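Local structure of transmembrane oligosaccharyl transferase, putative (3VGP) at residues Asp7-Met15 / Val150-Ile158; Lys30-Trp38 / Ile80-Val90. The protein is a putative transmembrane oligosaccharyl transferase of Archaeoglobus fulgidus, represented here by its C-terminal globular domain, which includes the AglB core region. The protein carries 1 engineered substitution. One frame throughout, in Å; residues are numbered along the deposited sequence.

Contact 1. Residues Asp7-Met15 / Val150-Ile158; sequences DWKEALEWM and VKEFGDVKI
A single water joins D7 to D155 across the contact, donating to D7 OD2 at 2.6 Å and to D155 OD1 at 2.5 Å. The two carboxylates would probably repel one another, and a shared donor between them should ease this; D155 also accepts from the backbone N of D93 through OD2. The turn from F153 to V156 is type II', and its positive phi suits G154, next to which the D7 carboxylate lies. F153 lays one ring face over the helix backbone at E10 O and A11 N, a position given by a CG anti to its carbonyl carbon (chi1 -67°). The small A11 lets the hairpin come close: its CB meets F153 CD2 at 3.7 Å and V156 CG1 at 3.8 Å. The other V156 methyl, CG2, sits 3.9 Å from the centroid of the W8 five-membered ring, almost straight over the face, a CH-pi contact. A second CH-pi contact comes from K151, whose CG lies over the face of the W14 five-membered ring at 4.0 Å, the bend at chi2 (70°) turning CD and CE toward NE1. A second water accepts from both W14 NE1 and K151 NZ, so indole and ammonium share a polar partner while their carbons pack. I158 CD1 touches W14 CE3 and, at 3.7 Å, CG of selenomethionine M15. V150 and K151 both face I158, a classic beta bulge in this hairpin. Helix 6-20 thus packs on one face of a two-residue-turn beta hairpin, nearly antiparallel to its first strand and nearly parallel to its second, a helix-on-sheet layer of an alpha/beta domain.

Contact 2. Residues Lys30-Trp38 / Ile80-Val90; sequences KPEYSVMSW and IAKKRGVRYVV
Two parallel bridges, V35 with Y88 and M36 with V89, join segments 30-38 and 80-90, and backbone bonds from M36 N to Y88 O (2.8 Å) and from V90 N to M36 O (3.0 Å) hold them together. Just before the bridges S34 O is gripped twice, by Y88 N almost in line with the carbonyl and by R87 N at 2.9 Å, tilted from the carbonyl plane. Ahead of the strand, helix 74-84 ends in a Schellman motif whose positive phi suits G85, and P31 packs its ring carbons beside the G85 carbonyl. Among the side chains, R84 and E32 make the charged pair, a salt bridge: NH1 comes to OE2 at 3.0 Å from its syn side, 24° out of the carboxylate plane, while the oxygen lies near the plane of the guanidinium; a second bond, to OE1, is weak. The carboxylate stands steeply to the guanidinium, at 79°. R84 CB lies over one face of the Y33 ring and CG comes 3.7 Å from Y33 CE1; the bend at chi2 (-59°) then turns CD, and with it the guanidinium, toward the E32 carboxylate. D64 OD2 forms a salt bridge with R84 NE and a hydrogen bond with Y33 OH. V86 CG2 packs against Y33 CE2 at 3.6 Å, while its other methyl, CG1, touches M36 CB. Unbranched beyond CB, selenomethionine M36 reaches across to the helix, where its CE meets I80 CG2 at 3.8 Å. V35, on the face opposite M36, meets V90 CG2 through its CG1. Backbone hydrogen bonds thus join the strands and aliphatic side chains cover them, while E32 at NH1 and D64 at NE probably restrict the rotation of the guanidinium and favour its charged form.

The two contacts lie with their centres about 16 Å apart and meet in one mixed sheet, where strand 88-91 of contact 2 runs antiparallel to strand 156-161 of contact 1. Strands 35-36 and 147-153 are its outermost members, one in each contact. Along the chain, contact 2 is nested inside the long loop that contact 1 closes, and strand 35-36 is the next regular element after helix 6-20. W8 and V90 connect them physically: W8 CH2 packs on S37 OG, and V90 CG1 touches both W8 CZ3 and V156 CG1. Contact 1 thus brings the beginning and end of the globular domain together around the parallel pair of contact 2, whose strand 88-91 is interior to the sheet.

Contact 1. Residues Asp7-Met15 / Val150-Ile158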
loop_
_atom_site.group_PDB
_atom_site.type_symbol
_atom_site.label_atom_id
_atom_site.label_comp_id
_atom_site.label_asym_id
_atom_site.label_seq_id
_atom_site.Cartn_x
_atom_site.Cartn_y
_atom_site.Cartn_z
ATOM N N ASP A 7 9.969 2.110 -12.363
ATOM C CA ASP A 7 8.814 2.899 -11.951
ATOM C C ASP A 7 8.716 2.933 -10.433
ATOM O O ASP A 7 8.386 3.964 -9.851
ATOM C CB ASP A 7 7.519 2.323 -12.527
ATOM C CG ASP A 7 7.428 2.477 -14.028
ATOM O OD1 ASP A 7 7.858 3.529 -14.543
ATOM O OD2 ASP A 7 6.911 1.555 -14.691
ATOM N N TRP A 8 8.996 1.801 -9.792
ATOM C CA TRP A 8 8.934 1.748 -8.338
ATOM C C TRP A 8 10.029 2.603 -7.721
ATOM O O TRP A 8 9.780 3.344 -6.769
ATOM C CB TRP A 8 9.058 0.308 -7.833
ATOM C CG TRP A 8 7.738 -0.372 -7.658
ATOM C CD1 TRP A 8 7.194 -1.337 -8.456
ATOM C CD2 TRP A 8 6.781 -0.119 -6.622
ATOM N NE1 TRP A 8 5.956 -1.702 -7.978
ATOM C CE2 TRP A 8 5.679 -0.968 -6.855
ATOM C CE3 TRP A 8 6.749 0.746 -5.521
ATOM C CZ2 TRP A 8 4.555 -0.980 -6.024
ATOM C CZ3 TRP A 8 5.630 0.734 -4.696
ATOM C CH2 TRP A 8 4.549 -0.124 -4.954
ATOM N N LYS A 9 11.241 2.502 -8.261
ATOM C CA LYS A 9 12.357 3.285 -7.745
ATOM C C LYS A 9 12.072 4.775 -7.892
ATOM O O LYS A 9 12.375 5.559 -6.994
ATOM C CB LYS A 9 13.655 2.914 -8.469
ATOM C CG LYS A 9 14.177 1.528 -8.113
ATOM C CD LYS A 9 15.488 1.219 -8.825
ATOM C CE LYS A 9 16.035 -0.141 -8.414
ATOM N NZ LYS A 9 17.311 -0.467 -9.119
ATOM N N GLU A 10 11.485 5.149 -9.028
ATOM C CA GLU A 10 11.125 6.538 -9.308
ATOM C C GLU A 10 10.053 7.026 -8.340
ATOM O O GLU A 10 10.130 8.136 -7.815
ATOM C CB GLU A 10 10.577 6.671 -10.729
ATOM C CG GLU A 10 11.578 7.088 -11.785
ATOM C CD GLU A 10 10.909 7.312 -13.130
ATOM O OE1 GLU A 10 10.575 6.315 -13.807
ATOM O OE2 GLU A 10 10.702 8.487 -13.503
ATOM N N ALA A 11 9.037 6.196 -8.130
ATOM C CA ALA A 11 7.952 6.543 -7.225
ATOM C C ALA A 11 8.507 6.747 -5.819
ATOM O O ALA A 11 8.170 7.717 -5.142
ATOM C CB ALA A 11 6.901 5.438 -7.223
ATOM N N LEU A 12 9.363 5.827 -5.382
ATOM C CA LEU A 12 9.951 5.922 -4.053
ATOM C C LEU A 12 10.811 7.172 -3.917
ATOM O O LEU A 12 10.867 7.774 -2.847
ATOM C CB LEU A 12 10.776 4.668 -3.743
ATOM C CG LEU A 12 9.950 3.446 -3.328
ATOM C CD1 LEU A 12 10.797 2.186 -3.400
ATOM C CD2 LEU A 12 9.409 3.656 -1.919
ATOM N N GLU A 13 11.469 7.566 -5.003
ATOM C CA GLU A 13 12.314 8.758 -4.990
ATOM C C GLU A 13 11.468 10.028 -4.942
ATOM O O GLU A 13 11.846 11.015 -4.306
ATOM C CB GLU A 13 13.217 8.784 -6.228
ATOM C CG GLU A 13 14.133 9.996 -6.309
ATOM C CD GLU A 13 14.913 10.231 -5.026
ATOM O OE1 GLU A 13 15.518 9.268 -4.505
ATOM O OE2 GLU A 13 14.924 11.383 -4.540
ATOM N N TRP A 14 10.324 10.006 -5.620
ATOM C CA TRP A 14 9.427 11.158 -5.628
ATOM C C TRP A 14 8.871 11.374 -4.223
ATOM O O TRP A 14 8.737 12.509 -3.760
ATOM C CB TRP A 14 8.267 10.921 -6.600
ATOM C CG TRP A 14 7.318 12.081 -6.695
ATOM C CD1 TRP A 14 7.404 13.150 -7.542
ATOM C CD2 TRP A 14 6.152 12.298 -5.893
ATOM N NE1 TRP A 14 6.363 14.021 -7.316
ATOM C CE2 TRP A 14 5.579 13.520 -6.309
ATOM C CE3 TRP A 14 5.536 11.577 -4.860
ATOM C CZ2 TRP A 14 4.416 14.039 -5.727
ATOM C CZ3 TRP A 14 4.380 12.091 -4.282
ATOM C CH2 TRP A 14 3.833 13.312 -4.719
HETATM N N MSE A 15 8.543 10.278 -3.544
HETATM C CA MSE A 15 8.001 10.373 -2.197
HETATM C C MSE A 15 9.063 10.783 -1.188
HETATM O O MSE A 15 8.790 11.559 -0.277
HETATM C CB MSE A 15 7.371 9.045 -1.778
HETATM C CG MSE A 15 6.143 8.684 -2.591
HETATM SE SE MSE A 15 5.280 7.093 -1.946
HETATM C CE MSE A 15 6.483 5.801 -2.706
ATOM N N VAL A 150 -2.307 11.303 -6.528
ATOM C CA VAL A 150 -1.453 12.463 -6.762
ATOM C C VAL A 150 -0.289 12.260 -7.723
ATOM O O VAL A 150 0.283 13.236 -8.215
ATOM C CB VAL A 150 -0.878 13.019 -5.437
ATOM C CG1 VAL A 150 -2.002 13.560 -4.574
ATOM C CG2 VAL A 150 -0.108 11.934 -4.698
ATOM N N LYS A 151 0.075 11.013 -7.999
ATOM C CA LYS A 151 1.191 10.770 -8.905
ATOM C C LYS A 151 1.146 9.358 -9.465
ATOM O O LYS A 151 0.626 8.444 -8.826
ATOM C CB LYS A 151 2.519 10.996 -8.168
ATOM C CG LYS A 151 3.662 11.501 -9.041
ATOM C CD LYS A 151 3.432 12.946 -9.480
ATOM C CE LYS A 151 4.540 13.411 -10.410
ATOM N NZ LYS A 151 4.377 14.836 -10.812
ATOM N N GLU A 152 1.694 9.190 -10.663
ATOM C CA GLU A 152 1.730 7.892 -11.321
ATOM C C GLU A 152 3.038 7.712 -12.075
ATOM O O GLU A 152 3.529 8.638 -12.721
ATOM C CB GLU A 152 0.568 7.752 -12.304
ATOM C CG GLU A 152 -0.782 7.530 -11.659
ATOM C CD GLU A 152 -1.861 7.248 -12.683
ATOM O OE1 GLU A 152 -2.184 8.158 -13.472
ATOM O OE2 GLU A 152 -2.379 6.113 -12.707
ATOM N N PHE A 153 3.595 6.512 -11.984
ATOM C CA PHE A 153 4.842 6.170 -12.660
ATOM C C PHE A 153 4.578 4.803 -13.267
ATOM O O PHE A 153 4.729 3.782 -12.601
ATOM C CB PHE A 153 5.986 6.098 -11.644
ATOM C CG PHE A 153 6.327 7.424 -11.024
ATOM C CD1 PHE A 153 7.166 8.320 -11.678
ATOM C CD2 PHE A 153 5.791 7.787 -9.792
ATOM C CE1 PHE A 153 7.466 9.563 -11.117
ATOM C CE2 PHE A 153 6.083 9.028 -9.221
ATOM C CZ PHE A 153 6.922 9.916 -9.886
ATOM N N GLY A 154 4.173 4.785 -14.533
ATOM C CA GLY A 154 3.843 3.522 -15.164
ATOM C C GLY A 154 2.510 3.131 -14.553
ATOM O O GLY A 154 1.558 3.910 -14.604
ATOM N N ASP A 155 2.427 1.946 -13.956
ATOM C CA ASP A 155 1.179 1.532 -13.325
ATOM C C ASP A 155 1.276 1.656 -11.809
ATOM O O ASP A 155 0.387 1.216 -11.082
ATOM C CB ASP A 155 0.801 0.100 -13.713
ATOM C CG ASP A 155 1.897 -0.896 -13.419
ATOM O OD1 ASP A 155 2.895 -0.916 -14.167
ATOM O OD2 ASP A 155 1.763 -1.658 -12.439
ATOM N N VAL A 156 2.367 2.252 -11.337
ATOM C CA VAL A 156 2.552 2.470 -9.907
ATOM C C VAL A 156 1.794 3.760 -9.597
ATOM O O VAL A 156 2.103 4.813 -10.157
ATOM C CB VAL A 156 4.045 2.655 -9.544
ATOM C CG1 VAL A 156 4.197 2.843 -8.039
ATOM C CG2 VAL A 156 4.846 1.452 -9.999
ATOM N N LYS A 157 0.801 3.674 -8.718
ATOM C CA LYS A 157 -0.004 4.842 -8.369
ATOM C C LYS A 157 0.238 5.279 -6.929
ATOM O O LYS A 157 0.231 4.456 -6.018
ATOM C CB LYS A 157 -1.493 4.538 -8.565
ATOM C CG LYS A 157 -1.862 4.136 -9.984
ATOM C CD LYS A 157 -3.359 3.931 -10.142
ATOM C CE LYS A 157 -3.691 3.468 -11.560
ATOM N NZ LYS A 157 -5.150 3.318 -11.791
ATOM N N ILE A 158 0.451 6.579 -6.737
ATOM C CA ILE A 158 0.687 7.130 -5.407
ATOM C C ILE A 158 -0.537 7.923 -4.966
ATOM O O ILE A 158 -0.958 8.860 -5.640
ATOM C CB ILE A 158 1.926 8.057 -5.389
ATOM C CG1 ILE A 158 3.174 7.258 -5.778
ATOM C CG2 ILE A 158 2.116 8.657 -3.996
ATOM C CD1 ILE A 158 4.432 8.091 -5.859
HETATM O O HOH W 1 4.957 0.308 -13.526
HETATM O O HOH W 2 5.150 16.591 -8.765
#

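Contact 2. Residues Lys30-Trp38 / Ile80-Val90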
loop_
_atom_site.group_PDB
_atom_site.type_symbol
_atom_site.label_atom_id
_atom_site.label_comp_id
_atom_site.label_asym_id
_atom_site.label_seq_id
_atom_site.Cartn_x
_atom_site.Cartn_y
_atom_site.Cartn_z
ATOM N N LYS A 30 6.414 12.720 14.759
ATOM C CA LYS A 30 6.595 12.033 13.489
ATOM C C LYS A 30 5.800 10.732 13.419
ATOM O O LYS A 30 5.758 9.969 14.378
ATOM C CB LYS A 30 8.081 11.753 13.275
ATOM C CG LYS A 30 8.441 11.399 11.846
ATOM C CD LYS A 30 9.947 11.360 11.647
ATOM C CE LYS A 30 10.298 11.229 10.167
ATOM N NZ LYS A 30 11.772 11.258 9.932
ATOM N N PRO A 31 5.155 10.466 12.272
ATOM C CA PRO A 31 4.354 9.253 12.063
ATOM C C PRO A 31 5.165 7.973 12.264
ATOM O O PRO A 31 6.391 7.988 12.131
ATOM C CB PRO A 31 3.885 9.398 10.616
ATOM C CG PRO A 31 3.804 10.881 10.434
ATOM C CD PRO A 31 5.078 11.349 11.094
ATOM N N GLU A 32 4.487 6.869 12.580
ATOM C CA GLU A 32 5.184 5.595 12.752
ATOM C C GLU A 32 5.962 5.359 11.464
ATOM O O GLU A 32 7.114 4.929 11.488
ATOM C CB GLU A 32 4.194 4.461 13.009
ATOM C CG GLU A 32 3.462 4.585 14.333
ATOM C CD GLU A 32 2.817 3.284 14.759
ATOM O OE1 GLU A 32 3.543 2.273 14.858
ATOM O OE2 GLU A 32 1.593 3.270 14.999
ATOM N N TYR A 33 5.312 5.632 10.336
ATOM C CA TYR A 33 5.952 5.550 9.030
ATOM C C TYR A 33 5.106 6.316 8.019
ATOM O O TYR A 33 3.906 6.497 8.213
ATOM C CB TYR A 33 6.238 4.105 8.576
ATOM C CG TYR A 33 5.074 3.155 8.454
ATOM C CD1 TYR A 33 4.636 2.413 9.546
ATOM C CD2 TYR A 33 4.462 2.942 7.218
ATOM C CE1 TYR A 33 3.614 1.469 9.415
ATOM C CE2 TYR A 33 3.441 2.004 7.075
ATOM C CZ TYR A 33 3.024 1.271 8.174
ATOM O OH TYR A 33 2.018 0.342 8.033
ATOM N N SER A 34 5.746 6.776 6.951
ATOM C CA SER A 34 5.088 7.604 5.949
ATOM C C SER A 34 4.481 6.939 4.730
ATOM O O SER A 34 3.516 7.453 4.164
ATOM C CB SER A 34 6.069 8.669 5.458
ATOM O OG SER A 34 6.508 9.482 6.527
ATOM N N VAL A 35 5.047 5.815 4.317
ATOM C CA VAL A 35 4.566 5.143 3.121
ATOM C C VAL A 35 4.035 3.744 3.373
ATOM O O VAL A 35 4.697 2.924 4.006
ATOM C CB VAL A 35 5.694 5.054 2.068
ATOM C CG1 VAL A 35 5.181 4.365 0.801
ATOM C CG2 VAL A 35 6.228 6.449 1.760
HETATM N N MSE A 36 2.827 3.486 2.888
HETATM C CA MSE A 36 2.238 2.164 3.018
HETATM C C MSE A 36 2.213 1.503 1.653
HETATM O O MSE A 36 1.562 1.993 0.727
HETATM C CB MSE A 36 0.817 2.230 3.551
HETATM C CG MSE A 36 0.168 0.865 3.544
HETATM SE SE MSE A 36 -1.583 0.946 4.247
HETATM C CE MSE A 36 -1.135 0.996 6.101
ATOM N N SER A 37 2.920 0.386 1.529
ATOM C CA SER A 37 2.981 -0.333 0.265
ATOM C C SER A 37 3.203 -1.810 0.558
ATOM O O SER A 37 3.468 -2.186 1.703
ATOM C CB SER A 37 4.137 0.212 -0.581
ATOM O OG SER A 37 4.100 -0.294 -1.905
ATOM N N TRP A 38 3.085 -2.640 -0.475
ATOM C CA TRP A 38 3.286 -4.072 -0.329
ATOM C C TRP A 38 4.736 -4.345 -0.685
ATOM O O TRP A 38 5.120 -4.316 -1.854
ATOM C CB TRP A 38 2.367 -4.853 -1.266
ATOM C CG TRP A 38 2.423 -6.331 -1.032
ATOM C CD1 TRP A 38 2.858 -7.288 -1.908
ATOM C CD2 TRP A 38 2.037 -7.024 0.158
ATOM N NE1 TRP A 38 2.766 -8.532 -1.336
ATOM C CE2 TRP A 38 2.264 -8.400 -0.069
ATOM C CE3 TRP A 38 1.520 -6.617 1.393
ATOM C CZ2 TRP A 38 1.993 -9.371 0.898
ATOM C CZ3 TRP A 38 1.250 -7.584 2.354
ATOM C CH2 TRP A 38 1.488 -8.944 2.100
ATOM N N ILE A 80 -6.519 2.333 9.809
ATOM C CA ILE A 80 -5.164 1.795 9.811
ATOM C C ILE A 80 -4.160 2.872 9.403
ATOM O O ILE A 80 -3.144 3.082 10.072
ATOM C CB ILE A 80 -5.054 0.594 8.844
ATOM C CG1 ILE A 80 -6.013 -0.508 9.300
ATOM C CG2 ILE A 80 -3.618 0.075 8.810
ATOM C CD1 ILE A 80 -6.141 -1.657 8.327
ATOM N N ALA A 81 -4.458 3.570 8.312
ATOM C CA ALA A 81 -3.579 4.622 7.826
ATOM C C ALA A 81 -3.403 5.739 8.859
ATOM O O ALA A 81 -2.298 6.247 9.051
ATOM C CB ALA A 81 -4.126 5.191 6.519
ATOM N N LYS A 82 -4.491 6.123 9.521
ATOM C CA LYS A 82 -4.424 7.182 10.525
ATOM C C LYS A 82 -3.555 6.752 11.699
ATOM O O LYS A 82 -2.733 7.523 12.191
ATOM C CB LYS A 82 -5.824 7.539 11.034
ATOM C CG LYS A 82 -6.749 8.145 9.989
ATOM C CD LYS A 82 -6.202 9.445 9.414
ATOM C CE LYS A 82 -7.207 10.084 8.464
ATOM N NZ LYS A 82 -6.669 11.291 7.780
ATOM N N LYS A 83 -3.740 5.512 12.138
ATOM C CA LYS A 83 -2.983 4.972 13.257
ATOM C C LYS A 83 -1.480 5.072 13.030
ATOM O O LYS A 83 -0.735 5.466 13.925
ATOM C CB LYS A 83 -3.372 3.510 13.492
ATOM C CG LYS A 83 -2.643 2.845 14.653
ATOM C CD LYS A 83 -3.054 1.387 14.798
ATOM C CE LYS A 83 -4.558 1.255 15.001
ATOM N NZ LYS A 83 -4.984 -0.164 15.165
ATOM N N ARG A 84 -1.033 4.727 11.827
ATOM C CA ARG A 84 0.390 4.774 11.518
ATOM C C ARG A 84 0.880 6.138 11.051
ATOM O O ARG A 84 2.085 6.346 10.919
ATOM C CB ARG A 84 0.741 3.730 10.453
ATOM C CG ARG A 84 0.316 2.314 10.791
ATOM C CD ARG A 84 0.943 1.811 12.084
ATOM N NE ARG A 84 0.557 0.420 12.312
ATOM C CZ ARG A 84 0.718 -0.236 13.455
ATOM N NH1 ARG A 84 1.268 0.366 14.504
ATOM N NH2 ARG A 84 0.318 -1.499 13.549
ATOM N N GLY A 85 -0.046 7.060 10.791
ATOM C CA GLY A 85 0.337 8.388 10.339
ATOM C C GLY A 85 0.850 8.429 8.908
ATOM O O GLY A 85 1.557 9.357 8.508
ATOM N N VAL A 86 0.481 7.418 8.133
ATOM C CA VAL A 86 0.887 7.308 6.737
ATOM C C VAL A 86 0.396 8.486 5.903
ATOM O O VAL A 86 -0.742 8.927 6.050
ATOM C CB VAL A 86 0.339 5.993 6.122
ATOM C CG1 VAL A 86 0.356 6.064 4.604
ATOM C CG2 VAL A 86 1.174 4.818 6.609
ATOM N N ARG A 87 1.270 8.996 5.038
ATOM C CA ARG A 87 0.914 10.103 4.155
ATOM C C ARG A 87 0.612 9.570 2.763
ATOM O O ARG A 87 -0.276 10.075 2.074
ATOM C CB ARG A 87 2.055 11.113 4.054
ATOM C CG ARG A 87 1.770 12.221 3.053
ATOM C CD ARG A 87 2.876 13.259 3.017
ATOM N NE ARG A 87 2.569 14.327 2.071
ATOM C CZ ARG A 87 3.385 15.337 1.795
ATOM N NH1 ARG A 87 3.021 16.259 0.916
ATOM N NH2 ARG A 87 4.567 15.425 2.399
ATOM N N TYR A 88 1.355 8.543 2.360
ATOM C CA TYR A 88 1.178 7.948 1.043
ATOM C C TYR A 88 0.867 6.463 1.056
ATOM O O TYR A 88 1.403 5.699 1.862
ATOM C CB TYR A 88 2.435 8.150 0.197
ATOM C CG TYR A 88 2.782 9.594 -0.085
ATOM C CD1 TYR A 88 1.904 10.414 -0.788
ATOM C CD2 TYR A 88 3.994 10.133 0.340
ATOM C CE1 TYR A 88 2.226 11.742 -1.065
ATOM C CE2 TYR A 88 4.326 11.464 0.071
ATOM C CZ TYR A 88 3.435 12.258 -0.633
ATOM O OH TYR A 88 3.745 13.573 -0.906
ATOM N N VAL A 89 -0.012 6.070 0.141
ATOM C CA VAL A 89 -0.380 4.676 -0.056
ATOM C C VAL A 89 -0.043 4.430 -1.526
ATOM O O VAL A 89 -0.417 5.220 -2.392
ATOM C CB VAL A 89 -1.888 4.434 0.170
ATOM C CG1 VAL A 89 -2.237 3.007 -0.210
ATOM C CG2 VAL A 89 -2.239 4.673 1.635
ATOM N N VAL A 90 0.659 3.342 -1.812
ATOM C CA VAL A 90 1.063 3.066 -3.186
ATOM C C VAL A 90 0.537 1.734 -3.696
ATOM O O VAL A 90 0.624 0.722 -3.003
ATOM C CB VAL A 90 2.601 3.060 -3.305
ATOM C CG1 VAL A 90 3.015 2.978 -4.770
ATOM C CG2 VAL A 90 3.174 4.308 -2.653
HETATM O O HOH W 3 1.641 7.425 13.771
HETATM O O HOH W 4 2.125 -1.626 -2.977
#